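Local atomic coordinates of probable acetyltransferase (PDB entry 2GE3), a protein that probably transfers the acetyl group of acetyl coenzyme A, which it binds, to an acceptor substrate, as a member of the GNAT acetyltransferase family. Residues Ala24-Ala27 with Val28-Arg32; Val50-Met53 with Ile54-His58. All blocks are in the same frame, centred on the assembly; numbering follows the deposited sequence.

Contact 1 (Ala24-Ala27 with Val28-Arg32); sequences ALDA and VSRER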
loop_
_atom_site.group_PDB
_atom_site.type_symbol
_atom_site.label_atom_id
_atom_site.label_comp_id
_atom_site.label_asym_id
_atom_site.label_seq_id
_atom_site.Cartn_x
_atom_site.Cartn_y
_atom_site.Cartn_z
ATOM N N ALA A 24 -1.622 4.588 -23.668
ATOM C CA ALA A 24 -0.309 4.956 -23.088
ATOM C C ALA A 24 0.023 4.025 -21.929
ATOM O O ALA A 24 1.077 3.441 -21.871
ATOM C CB ALA A 24 -0.403 6.389 -22.582
ATOM N N LEU A 25 -0.952 3.849 -21.050
ATOM C CA LEU A 25 -0.822 3.048 -19.885
ATOM C C LEU A 25 -0.671 1.563 -20.304
ATOM O O LEU A 25 0.149 0.776 -19.774
ATOM C CB LEU A 25 -2.034 3.338 -18.972
ATOM C CG LEU A 25 -2.250 2.614 -17.667
ATOM C CD1 LEU A 25 -1.102 2.831 -16.677
ATOM C CD2 LEU A 25 -3.539 3.097 -17.035
ATOM N N ASP A 26 -1.432 1.185 -21.304
ATOM C CA ASP A 26 -1.361 -0.172 -21.791
ATOM C C ASP A 26 -0.015 -0.501 -22.493
ATOM O O ASP A 26 0.567 -1.575 -22.256
ATOM C CB ASP A 26 -2.543 -0.398 -22.722
ATOM C CG ASP A 26 -2.795 -1.844 -22.971
ATOM O OD1 ASP A 26 -2.919 -2.632 -21.988
ATOM O OD2 ASP A 26 -2.781 -2.194 -24.168
ATOM N N ALA A 27 0.464 0.420 -23.342
ATOM C CA ALA A 27 1.790 0.320 -23.998
ATOM C C ALA A 27 2.947 0.204 -22.976
ATOM O O ALA A 27 3.745 -0.692 -23.060
ATOM C CB ALA A 27 2.015 1.494 -24.934
ATOM N N VAL A 28 3.042 1.103 -22.010
ATOM C CA VAL A 28 4.100 1.047 -21.002
ATOM C C VAL A 28 3.998 -0.184 -20.061
ATOM O O VAL A 28 5.046 -0.792 -19.684
ATOM C CB VAL A 28 4.190 2.393 -20.199
ATOM C CG1 VAL A 28 5.180 2.336 -19.101
ATOM C CG2 VAL A 28 4.468 3.641 -21.161
ATOM N N SER A 29 2.776 -0.565 -19.669
ATOM C CA SER A 29 2.577 -1.731 -18.721
ATOM C C SER A 29 3.049 -3.015 -19.404
ATOM O O SER A 29 3.730 -3.887 -18.759
ATOM C CB SER A 29 1.132 -1.906 -18.291
ATOM O OG SER A 29 0.650 -0.692 -17.749
ATOM N N ARG A 30 2.727 -3.098 -20.687
ATOM C CA ARG A 30 2.975 -4.345 -21.499
ATOM C C ARG A 30 4.439 -4.623 -21.832
ATOM O O ARG A 30 4.801 -5.685 -22.318
ATOM C CB ARG A 30 2.076 -4.394 -22.750
ATOM C CG ARG A 30 0.585 -4.665 -22.401
ATOM C CD ARG A 30 -0.327 -4.843 -23.648
ATOM N NE ARG A 30 0.258 -4.214 -24.813
ATOM C CZ ARG A 30 0.101 -4.603 -26.087
ATOM N NH1 ARG A 30 -0.602 -5.689 -26.406
ATOM N NH2 ARG A 30 0.702 -3.906 -27.054
ATOM N N GLU A 31 5.285 -3.663 -21.532
ATOM C CA GLU A 31 6.713 -3.822 -21.611
ATOM C C GLU A 31 7.163 -4.711 -20.509
ATOM O O GLU A 31 8.246 -5.270 -20.610
ATOM C CB GLU A 31 7.404 -2.471 -21.462
ATOM C CG GLU A 31 7.246 -1.607 -22.718
ATOM C CD GLU A 31 7.904 -0.179 -22.590
ATOM O OE1 GLU A 31 9.136 -0.065 -22.403
ATOM O OE2 GLU A 31 7.177 0.830 -22.716
ATOM N N ARG A 32 6.359 -4.792 -19.437
ATOM C CA ARG A 32 6.615 -5.654 -18.292
ATOM C C ARG A 32 7.964 -5.416 -17.608
ATOM O O ARG A 32 8.543 -6.346 -17.077
ATOM C CB ARG A 32 6.454 -7.151 -18.639
ATOM C CG ARG A 32 5.139 -7.550 -19.287
ATOM C CD ARG A 32 5.203 -9.061 -19.714
ATOM N NE ARG A 32 4.289 -9.937 -18.952
ATOM C CZ ARG A 32 4.665 -10.963 -18.226
ATOM N NH1 ARG A 32 5.958 -11.292 -18.102
ATOM N NH2 ARG A 32 3.743 -11.705 -17.629
HETATM O O HOH W 1 5.788 0.841 -24.815
#
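Val-28 N returns to Ala-24 O in a nearly straight helical hydrogen bond of 3.1 Å (N-H...O 177°), while the CG2 branch lies against the same carbonyl oxygen. The Val-28 side chain also touches the bound acetyl coenzyme A and Trp-72 of strand 68-77. One residue on, Ser-29 turns its hydroxyl back up the helix (chi1 -54°), where OG donates to Leu-25 O at 2.6 Å. Ser-29 N bonds to that oxygen as well, at 3.0 Å, and the two donors arrive from opposite faces of the carbonyl plane. Arg-30 N completes the series on Asp-26 O. The Arg-30 chain bends at chi3, and Asp-26 OD2 lies over one face of its guanidinium, 3.7 Å from Arg-30 NE, with no N-H aimed at it; Asp-26 OD1 is instead bonded to Ala-40 N. At Glu-31, a water donates to OE2 at 2.5 Å and weakly to Ala-27 O, while the carboxylate also pairs with Arg-98. A type I turn spans Ser-29 to Arg-32. The chemistry implies that the serine hydroxyl finds its acceptor one turn back, on a carbonyl shared with its own N-H, whereas Asp-26 and Arg-30 probably attract each other through charge alone, over a long distance.

Contact 2 (Val50-Met53 with Ile54-His58); sequences VLDM and IENDH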
loop_
_atom_site.group_PDB
_atom_site.type_symbol
_atom_site.label_atom_id
_atom_site.label_comp_id
_atom_site.label_asym_id
_atom_site.label_seq_id
_atom_site.Cartn_x
_atom_site.Cartn_y
_atom_site.Cartn_z
ATOM N N VAL A 50 -10.430 7.873 -13.860
ATOM C CA VAL A 50 -10.151 9.242 -14.306
ATOM C C VAL A 50 -11.260 10.248 -14.015
ATOM O O VAL A 50 -10.970 11.345 -13.592
ATOM C CB VAL A 50 -9.713 9.326 -15.772
ATOM C CG1 VAL A 50 -9.585 10.769 -16.188
ATOM C CG2 VAL A 50 -8.401 8.592 -15.930
ATOM N N LEU A 51 -12.523 9.863 -14.220
ATOM C CA LEU A 51 -13.679 10.704 -13.811
ATOM C C LEU A 51 -13.641 11.045 -12.330
ATOM O O LEU A 51 -13.798 12.183 -11.990
ATOM C CB LEU A 51 -15.034 10.104 -14.251
ATOM C CG LEU A 51 -15.595 10.532 -15.654
ATOM C CD1 LEU A 51 -14.592 11.159 -16.683
ATOM C CD2 LEU A 51 -16.405 9.389 -16.278
ATOM N N ASP A 52 -13.384 10.061 -11.480
ATOM C CA ASP A 52 -13.268 10.224 -10.015
ATOM C C ASP A 52 -12.132 11.176 -9.561
ATOM O O ASP A 52 -12.301 12.023 -8.670
ATOM C CB ASP A 52 -13.007 8.831 -9.417
ATOM C CG ASP A 52 -13.151 8.777 -7.895
ATOM O OD1 ASP A 52 -14.157 9.281 -7.329
ATOM O OD2 ASP A 52 -12.269 8.170 -7.247
HETATM N N MSE A 53 -10.955 11.000 -10.146
HETATM C CA MSE A 53 -9.838 11.875 -9.878
HETATM C C MSE A 53 -10.143 13.355 -10.188
HETATM O O MSE A 53 -9.880 14.226 -9.363
HETATM C CB MSE A 53 -8.662 11.405 -10.707
HETATM C CG MSE A 53 -8.314 9.966 -10.359
HETATM SE SE MSE A 53 -6.901 9.929 -8.990
HETATM C CE MSE A 53 -5.351 9.835 -10.333
ATOM N N ILE A 54 -10.677 13.622 -11.382
ATOM C CA ILE A 54 -11.064 14.949 -11.774
ATOM C C ILE A 54 -12.093 15.511 -10.762
ATOM O O ILE A 54 -11.973 16.633 -10.303
ATOM C CB ILE A 54 -11.642 14.942 -13.206
ATOM C CG1 ILE A 54 -10.532 14.597 -14.205
ATOM C CG2 ILE A 54 -12.346 16.265 -13.546
ATOM C CD1 ILE A 54 -11.028 14.454 -15.650
ATOM N N GLU A 55 -13.063 14.696 -10.384
ATOM C CA GLU A 55 -14.198 15.170 -9.617
ATOM C C GLU A 55 -13.771 15.545 -8.198
ATOM O O GLU A 55 -14.181 16.595 -7.662
ATOM C CB GLU A 55 -15.354 14.149 -9.676
ATOM C CG GLU A 55 -16.432 14.349 -10.854
ATOM C CD GLU A 55 -15.945 14.872 -12.287
ATOM O OE1 GLU A 55 -16.193 16.100 -12.522
ATOM O OE2 GLU A 55 -15.407 14.088 -13.180
ATOM N N ASN A 56 -12.896 14.711 -7.648
ATOM C CA ASN A 56 -12.298 14.884 -6.327
ATOM C C ASN A 56 -10.959 15.614 -6.296
ATOM O O ASN A 56 -10.250 15.597 -5.275
ATOM C CB ASN A 56 -12.155 13.531 -5.675
ATOM C CG ASN A 56 -13.466 12.821 -5.611
ATOM O OD1 ASN A 56 -14.500 13.447 -5.335
ATOM N ND2 ASN A 56 -13.461 11.543 -5.929
ATOM N N ASP A 57 -10.637 16.240 -7.433
ATOM C CA ASP A 57 -9.570 17.206 -7.545
ATOM C C ASP A 57 -8.129 16.657 -7.308
ATOM O O ASP A 57 -7.222 17.456 -7.013
ATOM C CB ASP A 57 -9.909 18.426 -6.660
ATOM C CG ASP A 57 -9.202 19.693 -7.117
ATOM O OD1 ASP A 57 -9.289 20.018 -8.330
ATOM O OD2 ASP A 57 -8.538 20.363 -6.274
ATOM N N HIS A 58 -7.937 15.328 -7.471
ATOM C CA HIS A 58 -6.619 14.635 -7.281
ATOM C C HIS A 58 -5.653 14.793 -8.485
ATOM O O HIS A 58 -6.090 14.615 -9.647
ATOM C CB HIS A 58 -6.808 13.159 -7.009
ATOM C CG HIS A 58 -7.611 12.877 -5.783
ATOM N ND1 HIS A 58 -8.146 11.638 -5.515
ATOM C CD2 HIS A 58 -7.993 13.684 -4.763
ATOM C CE1 HIS A 58 -8.818 11.688 -4.380
ATOM N NE2 HIS A 58 -8.739 12.922 -3.904
#
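Met-53, present as selenomethionine, and His-58 have side chains that run nearly perpendicular: SE of Met-53 sits at the edge of the His-58 imidazole, 5.1 Å from the ring centroid and 87° off the ring normal. Bends at chi2 and chi3 fold the methionine chain, and SE lies 3.8 Å from His-58 CB. Asn-56 CB sits over one face of the same ring, nearer its rim than its centre. The carboxylate of Asp-52 and the amide of Asn-56 are turned almost perpendicular, their planes 88° apart, with Asp-52 OD1 2.7 Å from Asn-56 ND2. Asp-52 reaches this place with CG anti to the backbone N (chi1 -168°), and Asn-56 N also bonds to Asp-52 O. Val-50 and Ile-54 meet obliquely through methyl groups, Val-50 CG1 to Ile-54 CD1 at 4.0 Å. A Schellman motif ends the helix: His-58 N donates to Met-53 O at 2.9 Å, Asp-57 N donates to Ile-54 O, and Asp-57 takes the positive phi of the C-prime position. Helix 43-55 so ends shortly before strand 60-65. Met-53 lies against Gln-60 of that strand and Asp-74 of strand 68-77, His-58 touches Arg-77, and Val-50 packs on Val-18 and Phe-21 of helix 18-29.

Overall arrangement
Contacts 1 and 2 lie in the C-terminal parts of two successive helices of a GNAT-family protein, contact 1 on helix 18-29 and contact 2 on helix 43-55. They come in series along the chain, the first closing before the second opens, and both belong to the GNAT acetyltransferase region. Their centres lie 22 Å apart and their nearest atoms about 7 Å, without touching. Both helices pack against the mixed seven-stranded sheet and share strand 68-77 as a neighbour, and the two helices touch each other. Of the two, contact 1 alone reaches the acetyl coenzyme A pocket, through Val-28; contact 2 instead joins the second helix to strand 60-65 of the sheet.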